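Local coordinates for protein maleylacetate reductase (Rhizobium, PDB 3W5S) that catalyses the NADH-dependent reduction of maleylacetate to 3-oxoadipate in the breakdown of gamma-resorcylate, working as a homodimer of the iron-containing alcohol dehydrogenase family, at residues L281-A286 / Q362-G367. Sequence-based numbering, arbitrary orientation.
Sequences LPYTIA and QRAFEG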
ATOM      1  N   LEU A 281      24.122   0.546 -10.532  1.00 13.10           N
ATOM      2  CA  LEU A 281      22.775   1.082 -10.870  1.00 12.98           C
ATOM      3  C   LEU A 281      22.710   1.919 -12.164  1.00 13.52           C
ATOM      4  O   LEU A 281      21.806   1.724 -12.955  1.00 13.94           O
ATOM      5  CB  LEU A 281      22.190   1.842  -9.662  1.00 13.39           C
ATOM      6  CG  LEU A 281      20.701   2.210  -9.870  1.00 13.83           C
ATOM      7  CD1 LEU A 281      19.810   0.972 -10.005  1.00 16.60           C
ATOM      8  CD2 LEU A 281      20.232   3.084  -8.726  1.00 15.86           C
ATOM      9  N   PRO A 282      23.685   2.808 -12.419  1.00 13.87           N
ATOM     10  CA  PRO A 282      23.521   3.587 -13.669  1.00 13.87           C
ATOM     11  C   PRO A 282      23.574   2.672 -14.905  1.00 14.40           C
ATOM     12  O   PRO A 282      22.903   2.940 -15.926  1.00 14.12           O
ATOM     13  CB  PRO A 282      24.710   4.571 -13.626  1.00 14.51           C
ATOM     14  CG  PRO A 282      24.986   4.708 -12.133  1.00 14.06           C
ATOM     15  CD  PRO A 282      24.808   3.308 -11.594  1.00 14.11           C
ATOM     16  N   TYR A 283      24.376   1.603 -14.826  1.00 14.28           N
ATOM     17  CA  TYR A 283      24.560   0.704 -15.983  1.00 14.64           C
ATOM     18  C   TYR A 283      23.373  -0.224 -16.178  1.00 15.19           C
ATOM     19  O   TYR A 283      22.955  -0.476 -17.299  1.00 15.81           O
ATOM     20  CB  TYR A 283      25.875  -0.107 -15.876  1.00 14.53           C
ATOM     21  CG  TYR A 283      27.050   0.801 -15.695  1.00 15.00           C
ATOM     22  CD1 TYR A 283      27.588   1.489 -16.789  1.00 15.81           C
ATOM     23  CD2 TYR A 283      27.593   1.032 -14.433  1.00 15.64           C
ATOM     24  CE1 TYR A 283      28.663   2.372 -16.611  1.00 16.44           C
ATOM     25  CE2 TYR A 283      28.688   1.885 -14.264  1.00 16.30           C
ATOM     26  CZ  TYR A 283      29.189   2.549 -15.353  1.00 17.25           C
ATOM     27  OH  TYR A 283      30.237   3.419 -15.216  1.00 19.30           O
ATOM     28  N   THR A 284      22.852  -0.759 -15.079  1.00 14.16           N
ATOM     29  CA  THR A 284      21.729  -1.687 -15.212  1.00 14.42           C
ATOM     30  C   THR A 284      20.482  -0.911 -15.650  1.00 14.16           C
ATOM     31  O   THR A 284      19.748  -1.358 -16.545  1.00 14.29           O
ATOM     32  CB  THR A 284      21.502  -2.454 -13.922  1.00 14.03           C
ATOM     33  OG1 THR A 284      21.365  -1.507 -12.866  1.00 13.44           O
ATOM     34  CG2 THR A 284      22.690  -3.397 -13.642  1.00 16.39           C
ATOM     35  N   ILE A 285      20.263   0.278 -15.078  1.00 13.24           N
ATOM     36  CA  ILE A 285      19.154   1.119 -15.542  1.00 13.58           C
ATOM     37  C   ILE A 285      19.334   1.575 -16.989  1.00 14.85           C
ATOM     38  O   ILE A 285      18.386   1.486 -17.771  1.00 15.30           O
ATOM     39  CB  ILE A 285      18.922   2.311 -14.591  1.00 13.04           C
ATOM     40  CG1 ILE A 285      18.534   1.804 -13.194  1.00 13.13           C
ATOM     41  CG2 ILE A 285      17.843   3.259 -15.139  1.00 14.59           C
ATOM     42  CD1 ILE A 285      17.278   0.931 -13.129  1.00 15.55           C
ATOM     43  N   ALA A 286      20.541   1.993 -17.390  1.00 15.20           N
ATOM     44  CA  ALA A 286      20.767   2.360 -18.784  1.00 15.07           C
ATOM     45  C   ALA A 286      20.455   1.205 -19.735  1.00 15.25           C
ATOM     46  O   ALA A 286      19.904   1.419 -20.814  1.00 17.25           O
ATOM     47  CB  ALA A 286      22.219   2.812 -18.987  1.00 15.63           C
ATOM     48  N   GLN A 362      31.615  -5.203 -17.816  1.00 19.02           N
ATOM     49  CA  GLN A 362      32.805  -4.499 -18.318  1.00 20.34           C
ATOM     50  C   GLN A 362      32.636  -2.985 -18.268  1.00 19.60           C
ATOM     51  O   GLN A 362      33.536  -2.278 -17.836  1.00 19.56           O
ATOM     52  CB  GLN A 362      33.199  -4.950 -19.729  1.00 21.33           C
ATOM     53  CG  GLN A 362      34.536  -4.354 -20.174  1.00 26.25           C
ATOM     54  CD  GLN A 362      35.693  -4.896 -19.354  1.00 31.29           C
ATOM     55  OE1 GLN A 362      35.773  -6.105 -19.107  1.00 35.58           O
ATOM     56  NE2 GLN A 362      36.599  -4.007 -18.921  1.00 31.75           N
ATOM     57  N   ARG A 363      31.461  -2.488 -18.656  1.00 18.92           N
ATOM     58  CA  ARG A 363      31.186  -1.060 -18.530  1.00 19.39           C
ATOM     59  C   ARG A 363      31.271  -0.599 -17.066  1.00 18.44           C
ATOM     60  O   ARG A 363      31.859   0.437 -16.778  1.00 19.26           O
ATOM     61  CB  ARG A 363      29.812  -0.712 -19.128  1.00 19.68           C
ATOM     62  CG  ARG A 363      29.772  -0.902 -20.651  1.00 21.90           C
ATOM     63  CD  ARG A 363      28.511  -0.306 -21.284  1.00 23.99           C
ATOM     64  NE  ARG A 363      27.264  -0.995 -20.945  1.00 26.33           N
ATOM     65  CZ  ARG A 363      26.822  -2.127 -21.496  1.00 25.65           C
ATOM     66  NH1 ARG A 363      27.533  -2.764 -22.421  1.00 28.73           N
ATOM     67  NH2 ARG A 363      25.653  -2.625 -21.115  1.00 25.21           N
ATOM     68  N   ALA A 364      30.693  -1.382 -16.153  1.00 17.60           N
ATOM     69  CA  ALA A 364      30.696  -1.010 -14.734  1.00 16.55           C
ATOM     70  C   ALA A 364      32.098  -1.081 -14.141  1.00 17.02           C
ATOM     71  O   ALA A 364      32.440  -0.293 -13.271  1.00 17.19           O
ATOM     72  CB  ALA A 364      29.715  -1.879 -13.950  1.00 16.30           C
ATOM     73  N   PHE A 365      32.923  -1.987 -14.674  1.00 17.62           N
ATOM     74  CA  PHE A 365      34.315  -2.112 -14.237  1.00 18.81           C
ATOM     75  C   PHE A 365      35.097  -0.848 -14.569  1.00 19.64           C
ATOM     76  O   PHE A 365      35.904  -0.377 -13.776  1.00 20.18           O
ATOM     77  CB  PHE A 365      34.953  -3.344 -14.905  1.00 18.89           C
ATOM     78  CG  PHE A 365      36.422  -3.520 -14.578  1.00 19.68           C
ATOM     79  CD1 PHE A 365      36.818  -4.162 -13.410  1.00 19.57           C
ATOM     80  CD2 PHE A 365      37.396  -2.998 -15.416  1.00 22.19           C
ATOM     81  CE1 PHE A 365      38.168  -4.296 -13.110  1.00 23.51           C
ATOM     82  CE2 PHE A 365      38.725  -3.122 -15.121  1.00 25.96           C
ATOM     83  CZ  PHE A 365      39.110  -3.775 -13.968  1.00 24.41           C
ATOM     84  N   GLU A 366      34.830  -0.307 -15.756  1.00 20.13           N
ATOM     85  CA  GLU A 366      35.499   0.867 -16.260  1.00 21.83           C
ATOM     86  C   GLU A 366      35.035   2.155 -15.576  1.00 21.62           C
ATOM     87  O   GLU A 366      35.822   3.064 -15.370  1.00 22.48           O
ATOM     88  CB  GLU A 366      35.342   0.896 -17.782  1.00 22.88           C
ATOM     89  CG  GLU A 366      36.246  -0.186 -18.391  1.00 28.37           C
ATOM     90  CD  GLU A 366      35.853  -0.659 -19.767  1.00 33.90           C
ATOM     91  OE1 GLU A 366      34.818  -0.198 -20.299  1.00 37.18           O
ATOM     92  OE2 GLU A 366      36.597  -1.509 -20.316  1.00 35.57           O
ATOM     93  N   GLY A 367      33.748   2.226 -15.230  1.00 20.26           N
ATOM     94  CA  GLY A 367      33.229   3.349 -14.447  1.00 20.20           C
ATOM     95  C   GLY A 367      32.985   4.659 -15.188  1.00 19.85           C
ATOM     96  O   GLY A 367      32.865   5.690 -14.540  1.00 21.13           O
TER
HETATM   97  O   HOH W   1      24.610  -0.397 -19.557  1.00 17.04           O
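The ring of Y283, on helix 273-289, lies with one face against the last turn of helix 354-366, over the backbone of R363 and A364. The apolar part centres on a CH-pi contact: A364 CA stands 3.8 Å from the Y283 ring centroid, 21° off the ring normal and displaced toward the rim. A364 CB adds to it, reaching Y283 CD2 at 3.6 Å, while R363 CB rests 3.9 Å from CD1 of the tyrosine. With CG anti to its carbonyl carbon (chi1 -55°), Y283 carries its ring across to the second helix and its hydroxyl beyond the helix end, where OH comes within 3.1 Å of G367 CA. G367 leaves the helix with positive phi, a conformation that favours glycine.

Polar links flank this packing. Y283 OH is hydrogen-bonded to the carbonyl oxygen of A368, and G367 O to the hydroxyl of Y312 on helix 307-318, which also packs on Y283. Beside the Y283 backbone a water joins the helices: it donates to Y283 O at 2.8 Å and accepts from R363 NH2 at 2.9 Å, lying in the guanidinium plane at its edge. The R363 chain, bent at chi3, runs alongside the ring but points the other way, its guanidinium plane turned 55° from the ring plane. Replacing Y283 with a leucine would probably open a gap beside A364 and leave A368 O without its hydroxyl partner.

Both helices belong to the C-terminal helical domain, and no other subunit touches this pairing. Its chemistry is mixed: a buried aromatic face packs on helix backbone, while the phenol hydroxyl bonds to the carbonyl of A368 and a water links the Y283 carbonyl to the R363 guanidinium, tying the chain's C-terminal end to helix 273-289.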